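Local coordinates for protein ArsC family reductase (Pseudomonas aeruginosa, PDB 1RW1) that probably acts as a glutathione-dependent thiol reductase of the ArsC family, built on a thioredoxin fold, at residues 1-7 with 91-96; 15-20 with 104-110. All blocks are in the same frame, centred on the assembly; numbering follows the deposited sequence. Where two conformers were deposited one is given.

Contact 1 (1-7 with 91-96) lies nearer the middle of the chain: it joins strands 2-6 and 93-95 inside the four-stranded sheet, and main-chain hydrogen bonds hold it. Contact 2 (15-20 with 104-110) sits further out, where helices 11-22 and 106-113 meet on one side of that sheet, and no hydrogen bond crosses it; aromatic rings and aliphatic carbons do the work. Both are only partly buried, contact 1 with the larger share of buried residues. They meet where L4, P92 and L94 of the sheet touch A16, R17 and Y109 of the helices. The other sheet face in contact 1, bearing Y5 and E95, is more polar.

Contact 1: 1-7 with 91-96; sequences TYVLYGI and RPVLEL
L4 and P92 meet at the apolar centre, L4 CD1 lying 3.5 Å from P92 CB. With L4 CG anti to the backbone N (chi1 -169°), a chi2 of 71° turns CD1 to the partner strand; there it also meets L94 CD1 at 4.0 Å. The strands run antiparallel, and L4-L94 is a non-hydrogen-bonded pair between two hydrogen-bonded ones. In V3-E95, E95 N gives V3 O a nearly straight bond of 2.8 Å and V3 N returns a longer one. Y5-V93 is closed in the same way, with Y5 N 2.8 Å from V93 O.

At one end I7 CD1 lies over the centre of one face of the R91 guanidinium, 3.6 Å from R91 CZ. At the other the Y2 ring turns an edge to L96 O. On the face opposite L4, the Y5 ring and the E95 carboxylate cross with planes 73° apart. Y5 OH comes within 2.4 Å of E95 OE1, a very short hydrogen bond of doubtful length, E95 being modelled in two conformers.

The peptide before P92 is cis, the hallmark cis-proline ahead of this strand in thioredoxin folds. From helix 39-49, R44 makes a salt bridge with E95 OE2, W45 NE1 hydrogen-bonds the same oxygen, and H41 NE2 bonds Y5 OH. Strand 27-31 flanks 2-6 on its far edge, and helices 11-22 and 106-113 cover L4 and P92.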
loop_
_atom_site.group_PDB
_atom_site.type_symbol
_atom_site.label_atom_id
_atom_site.label_comp_id
_atom_site.label_asym_id
_atom_site.label_seq_id
_atom_site.Cartn_x
_atom_site.Cartn_y
_atom_site.Cartn_z
ATOM N N THR A 1 3.052 -9.230 -14.972
ATOM C CA THR A 1 3.379 -7.801 -14.726
ATOM C C THR A 1 3.401 -7.495 -13.237
ATOM O O THR A 1 2.361 -7.614 -12.571
ATOM C CB THR A 1 2.313 -6.898 -15.375
ATOM O OG1 THR A 1 2.204 -7.178 -16.777
ATOM C CG2 THR A 1 2.721 -5.429 -15.284
ATOM N N TYR A 2 4.545 -7.061 -12.718
ATOM C CA TYR A 2 4.608 -6.569 -11.353
ATOM C C TYR A 2 4.035 -5.151 -11.318
ATOM O O TYR A 2 4.231 -4.364 -12.256
ATOM C CB TYR A 2 6.057 -6.530 -10.909
ATOM C CG TYR A 2 6.724 -7.886 -10.920
ATOM C CD1 TYR A 2 6.101 -9.002 -10.381
ATOM C CD2 TYR A 2 7.991 -8.061 -11.469
ATOM C CE1 TYR A 2 6.714 -10.242 -10.382
ATOM C CE2 TYR A 2 8.619 -9.297 -11.466
ATOM C CZ TYR A 2 7.973 -10.378 -10.916
ATOM O OH TYR A 2 8.594 -11.604 -10.919
ATOM N N VAL A 3 3.358 -4.831 -10.222
ATOM C CA VAL A 3 2.713 -3.518 -10.086
ATOM C C VAL A 3 3.031 -2.960 -8.700
ATOM O O VAL A 3 2.809 -3.629 -7.684
ATOM C CB VAL A 3 1.177 -3.583 -10.278
ATOM C CG1 VAL A 3 0.607 -2.176 -10.273
ATOM C CG2 VAL A 3 0.832 -4.312 -11.572
ATOM N N LEU A 4 3.569 -1.741 -8.675
ATOM C CA LEU A 4 3.910 -1.031 -7.458
ATOM C C LEU A 4 2.877 0.074 -7.249
ATOM O O LEU A 4 2.680 0.905 -8.131
ATOM C CB LEU A 4 5.309 -0.423 -7.602
ATOM C CG LEU A 4 5.897 0.137 -6.300
ATOM C CD1 LEU A 4 6.284 -0.985 -5.341
ATOM C CD2 LEU A 4 7.095 1.011 -6.621
ATOM N N TYR A 5 2.273 0.117 -6.069
ATOM C CA TYR A 5 1.206 1.057 -5.740
ATOM C C TYR A 5 1.694 2.035 -4.686
ATOM O O TYR A 5 2.219 1.632 -3.638
ATOM C CB TYR A 5 0.002 0.310 -5.159
ATOM C CG TYR A 5 -0.660 -0.678 -6.084
ATOM C CD1 TYR A 5 -0.138 -1.929 -6.287
ATOM C CD2 TYR A 5 -1.822 -0.346 -6.750
ATOM C CE1 TYR A 5 -0.760 -2.838 -7.124
ATOM C CE2 TYR A 5 -2.454 -1.241 -7.594
ATOM C CZ TYR A 5 -1.920 -2.499 -7.775
ATOM O OH TYR A 5 -2.545 -3.400 -8.607
ATOM N N GLY A 6 1.467 3.321 -4.932
ATOM C CA GLY A 6 1.806 4.348 -3.964
ATOM C C GLY A 6 1.769 5.718 -4.608
ATOM O O GLY A 6 0.890 6.017 -5.415
ATOM N N ILE A 7 2.727 6.573 -4.241
ATOM C CA ILE A 7 2.854 7.930 -4.761
ATOM C C ILE A 7 4.325 8.206 -5.057
ATOM O O ILE A 7 5.196 7.403 -4.736
ATOM C CB ILE A 7 2.282 8.980 -3.749
ATOM C CG1 ILE A 7 3.148 9.044 -2.481
ATOM C CG2 ILE A 7 0.827 8.691 -3.436
ATOM C CD1 ILE A 7 2.791 10.199 -1.550
ATOM N N ARG A 91 2.490 2.190 2.262
ATOM C CA ARG A 91 3.276 2.200 1.018
ATOM C C ARG A 91 4.558 1.379 1.205
ATOM O O ARG A 91 5.168 1.404 2.291
ATOM C CB ARG A 91 3.565 3.612 0.550
ATOM C CG ARG A 91 2.303 4.375 0.201
ATOM C CD ARG A 91 2.587 5.704 -0.429
ATOM N NE ARG A 91 3.216 6.676 0.447
ATOM C CZ ARG A 91 2.578 7.666 1.058
ATOM N NH1 ARG A 91 1.264 7.806 0.994
ATOM N NH2 ARG A 91 3.290 8.543 1.738
ATOM N N PRO A 92 5.094 0.897 0.089
ATOM C CA PRO A 92 4.337 0.518 -1.101
ATOM C C PRO A 92 3.416 -0.650 -0.881
ATOM O O PRO A 92 3.467 -1.295 0.162
ATOM C CB PRO A 92 5.444 0.105 -2.106
ATOM C CG PRO A 92 6.755 0.372 -1.421
ATOM C CD PRO A 92 6.433 0.304 0.039
ATOM N N VAL A 93 2.603 -0.949 -1.892
ATOM C CA VAL A 93 2.106 -2.309 -2.101
ATOM C C VAL A 93 2.736 -2.782 -3.394
ATOM O O VAL A 93 2.758 -2.046 -4.386
ATOM C CB VAL A 93 0.575 -2.405 -2.143
ATOM C CG1 VAL A 93 0.137 -3.832 -2.411
ATOM C CG2 VAL A 93 -0.027 -1.898 -0.852
ATOM N N LEU A 94 3.275 -3.996 -3.403
ATOM C CA LEU A 94 3.905 -4.561 -4.591
ATOM C C LEU A 94 3.203 -5.864 -4.913
ATOM O O LEU A 94 3.229 -6.803 -4.105
ATOM C CB LEU A 94 5.385 -4.805 -4.356
ATOM C CG LEU A 94 6.141 -5.512 -5.492
ATOM C CD1 LEU A 94 6.107 -4.730 -6.804
ATOM C CD2 LEU A 94 7.584 -5.755 -5.069
ATOM N N GLU A 95 2.569 -5.917 -6.086
ATOM C CA GLU A 95 1.883 -7.106 -6.587
ATOM C C GLU A 95 2.849 -7.949 -7.393
ATOM O O GLU A 95 3.442 -7.481 -8.351
ATOM C CB GLU A 95 0.632 -6.699 -7.348
ATOM C CG GLU A 95 -0.439 -6.207 -6.381
ATOM C CD GLU A 95 -1.725 -5.868 -7.065
ATOM O OE1 GLU A 95 -1.718 -5.656 -8.297
ATOM O OE2 GLU A 95 -2.747 -5.828 -6.366
ATOM N N LEU A 96 3.001 -9.189 -6.964
ATOM C CA LEU A 96 3.969 -10.127 -7.510
ATOM C C LEU A 96 3.331 -11.200 -8.394
ATOM O O LEU A 96 4.024 -12.015 -8.989
ATOM C CB LEU A 96 4.704 -10.832 -6.362
ATOM C CG LEU A 96 5.529 -9.915 -5.464
ATOM C CD1 LEU A 96 5.909 -10.634 -4.188
ATOM C CD2 LEU A 96 6.746 -9.400 -6.199
#

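Contact 2: 15-20 with 104-110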
loop_
_atom_site.group_PDB
_atom_site.type_symbol
_atom_site.label_atom_id
_atom_site.label_comp_id
_atom_site.label_asym_id
_atom_site.label_seq_id
_atom_site.Cartn_x
_atom_site.Cartn_y
_atom_site.Cartn_z
ATOM N N LYS A 15 12.927 4.623 -1.755
ATOM C CA LYS A 15 13.804 3.543 -1.362
ATOM C C LYS A 15 13.451 2.265 -2.132
ATOM O O LYS A 15 14.323 1.597 -2.690
ATOM C CB LYS A 15 13.705 3.305 0.155
ATOM C CG LYS A 15 14.240 4.462 0.984
ATOM C CD LYS A 15 13.725 4.522 2.408
ATOM C CE LYS A 15 13.954 3.294 3.211
ATOM N NZ LYS A 15 13.592 3.575 4.632
ATOM N N ALA A 16 12.168 1.927 -2.145
ATOM C CA ALA A 16 11.704 0.703 -2.783
ATOM C C ALA A 16 11.957 0.746 -4.285
ATOM O O ALA A 16 12.383 -0.252 -4.874
ATOM C CB ALA A 16 10.226 0.496 -2.505
ATOM N N ARG A 17 11.680 1.889 -4.919
ATOM C CA ARG A 17 11.935 1.996 -6.348
ATOM C C ARG A 17 13.415 1.932 -6.658
ATOM O O ARG A 17 13.807 1.366 -7.678
ATOM C CB ARG A 17 11.329 3.257 -6.943
ATOM C CG ARG A 17 9.808 3.206 -6.884
ATOM C CD ARG A 17 9.119 4.316 -7.661
ATOM N NE ARG A 17 9.168 4.058 -9.086
ATOM C CZ ARG A 17 8.559 4.808 -9.979
ATOM N NH1 ARG A 17 7.887 5.877 -9.598
ATOM N NH2 ARG A 17 8.633 4.486 -11.262
ATOM N N THR A 18 14.261 2.505 -5.810
ATOM C CA THR A 18 15.688 2.351 -6.022
ATOM C C THR A 18 16.087 0.878 -5.966
ATOM O O THR A 18 16.880 0.427 -6.802
ATOM C CB THR A 18 16.472 3.230 -5.034
ATOM O OG1 THR A 18 16.072 4.594 -5.175
ATOM C CG2 THR A 18 17.955 3.236 -5.353
ATOM N N TRP A 19 15.567 0.133 -5.003
ATOM C CA TRP A 19 15.832 -1.299 -4.931
ATOM C C TRP A 19 15.395 -1.985 -6.235
ATOM O O TRP A 19 16.182 -2.719 -6.866
ATOM C CB TRP A 19 15.146 -1.892 -3.693
ATOM C CG TRP A 19 15.628 -3.271 -3.344
ATOM C CD1 TRP A 19 16.497 -3.605 -2.351
ATOM C CD2 TRP A 19 15.276 -4.505 -3.990
ATOM N NE1 TRP A 19 16.732 -4.957 -2.351
ATOM C CE2 TRP A 19 16.007 -5.531 -3.359
ATOM C CE3 TRP A 19 14.466 -4.838 -5.073
ATOM C CZ2 TRP A 19 15.926 -6.862 -3.759
ATOM C CZ3 TRP A 19 14.388 -6.158 -5.472
ATOM C CH2 TRP A 19 15.124 -7.155 -4.824
ATOM N N LEU A 20 14.150 -1.773 -6.633
ATOM C CA LEU A 20 13.615 -2.438 -7.817
ATOM C C LEU A 20 14.393 -2.049 -9.084
ATOM O O LEU A 20 14.762 -2.904 -9.898
ATOM C CB LEU A 20 12.144 -2.075 -7.992
ATOM C CG LEU A 20 11.196 -2.664 -6.949
ATOM C CD1 LEU A 20 9.868 -1.957 -7.003
ATOM C CD2 LEU A 20 11.031 -4.164 -7.130
ATOM N N PHE A 104 8.213 -1.806 2.670
ATOM C CA PHE A 104 9.483 -2.120 2.039
ATOM C C PHE A 104 10.449 -2.710 3.044
ATOM O O PHE A 104 11.012 -1.980 3.867
ATOM C CB PHE A 104 10.091 -0.881 1.374
ATOM C CG PHE A 104 11.482 -1.099 0.826
ATOM C CD1 PHE A 104 11.758 -2.118 -0.086
ATOM C CD2 PHE A 104 12.531 -0.278 1.224
ATOM C CE1 PHE A 104 13.043 -2.310 -0.565
ATOM C CE2 PHE A 104 13.809 -0.491 0.734
ATOM C CZ PHE A 104 14.056 -1.490 -0.162
ATOM N N LYS A 105 10.619 -4.031 2.968
ATOM C CA LYS A 105 11.645 -4.754 3.693
ATOM C C LYS A 105 12.562 -5.352 2.629
ATOM O O LYS A 105 12.152 -6.222 1.872
ATOM C CB LYS A 105 11.018 -5.841 4.567
ATOM C CG LYS A 105 10.286 -5.298 5.778
ATOM C CD LYS A 105 9.673 -6.404 6.635
ATOM C CE LYS A 105 9.025 -5.832 7.899
ATOM N NZ LYS A 105 8.129 -6.816 8.587
ATOM N N PRO A 106 13.796 -4.863 2.525
ATOM C CA PRO A 106 14.689 -5.330 1.456
ATOM C C PRO A 106 14.828 -6.858 1.410
ATOM O O PRO A 106 14.907 -7.418 0.326
ATOM C CB PRO A 106 16.036 -4.671 1.791
ATOM C CG PRO A 106 15.741 -3.578 2.726
ATOM C CD PRO A 106 14.429 -3.847 3.377
ATOM N N ASP A 107 14.818 -7.527 2.553
ATOM C CA ASP A 107 14.948 -8.981 2.551
ATOM C C ASP A 107 13.744 -9.654 1.893
ATOM O O ASP A 107 13.901 -10.681 1.222
ATOM C CB ASP A 107 15.150 -9.529 3.971
ATOM C CG ASP A 107 16.474 -9.114 4.579
ATOM O OD1 ASP A 107 17.345 -8.601 3.844
ATOM O OD2 ASP A 107 16.728 -9.268 5.795
ATOM N N ALA A 108 12.549 -9.088 2.074
ATOM C CA ALA A 108 11.352 -9.640 1.441
ATOM C C ALA A 108 11.377 -9.378 -0.059
ATOM O O ALA A 108 10.974 -10.226 -0.855
ATOM C CB ALA A 108 10.094 -9.052 2.051
ATOM N N TYR A 109 11.821 -8.186 -0.460
ATOM C CA TYR A 109 11.976 -7.892 -1.874
ATOM C C TYR A 109 12.991 -8.876 -2.481
ATOM O O TYR A 109 12.755 -9.422 -3.546
ATOM C CB TYR A 109 12.410 -6.426 -2.078
ATOM C CG TYR A 109 11.261 -5.442 -2.171
ATOM C CD1 TYR A 109 10.175 -5.508 -1.328
ATOM C CD2 TYR A 109 11.268 -4.453 -3.125
ATOM C CE1 TYR A 109 9.111 -4.612 -1.452
ATOM C CE2 TYR A 109 10.225 -3.556 -3.254
ATOM C CZ TYR A 109 9.140 -3.639 -2.420
ATOM O OH TYR A 109 8.104 -2.734 -2.594
ATOM N N ALA A 110 14.112 -9.098 -1.800
ATOM C CA ALA A 110 15.126 -10.020 -2.291
ATOM C C ALA A 110 14.591 -11.444 -2.416
ATOM O O ALA A 110 14.862 -12.141 -3.394
ATOM C CB ALA A 110 16.325 -10.011 -1.374
#
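K15 CB starts the contact, coming in obliquely over the CD2-CE2 rim of F104, 3.8 Å from F104 CE2. One residue on, and on the same side, A16 takes the face of that ring: its CA sits almost over the middle, 3.9 Å from the F104 ring centroid, a CH-pi contact, while P106 CD lies over the opposite face. F104 is thus sandwiched between the first helix and the proline that begins the second. A16 CB touches both F104 CD1 and Y109 OH.

This is where two helices on the same side of a thioredoxin-fold sheet come together: helix 11-22, which follows the first strand, and the C-terminal helix 106-113. Their local axes are 11.1 Å apart and cross at -33°, a gap filled by large side chains.

W19, one turn after K15, is the biggest of these. With CG anti to the backbone N (chi1 -166°), its indole swings across the gap to the start of helix 106-113. W19 CB abuts F104 CZ at 3.7 Å, and the edge of F104 addresses the five-membered ring in an offset edge-to-face pair. Y109 takes the six-membered ring, its CB 3.7 Å from that ring's centroid and practically on the normal; the Y109 ring stands at 88° to the indole, edge toward it. F104 CD1 in turn sits over the centre of one Y109 face, closing an aromatic cluster of W19, F104 and Y109. The far rim of the indole rests on backbone, with W19 CH2 3.5 Å from Y109 O and CZ2 equally close to A110 N. H23 stacks on W19 as well.

The branched end of L20 reaches the tyrosine, L20 CG lying 3.9 Å from Y109 CE2 at the ring edge, with L4 of the sheet and L113 of the second helix packing against the same leucine.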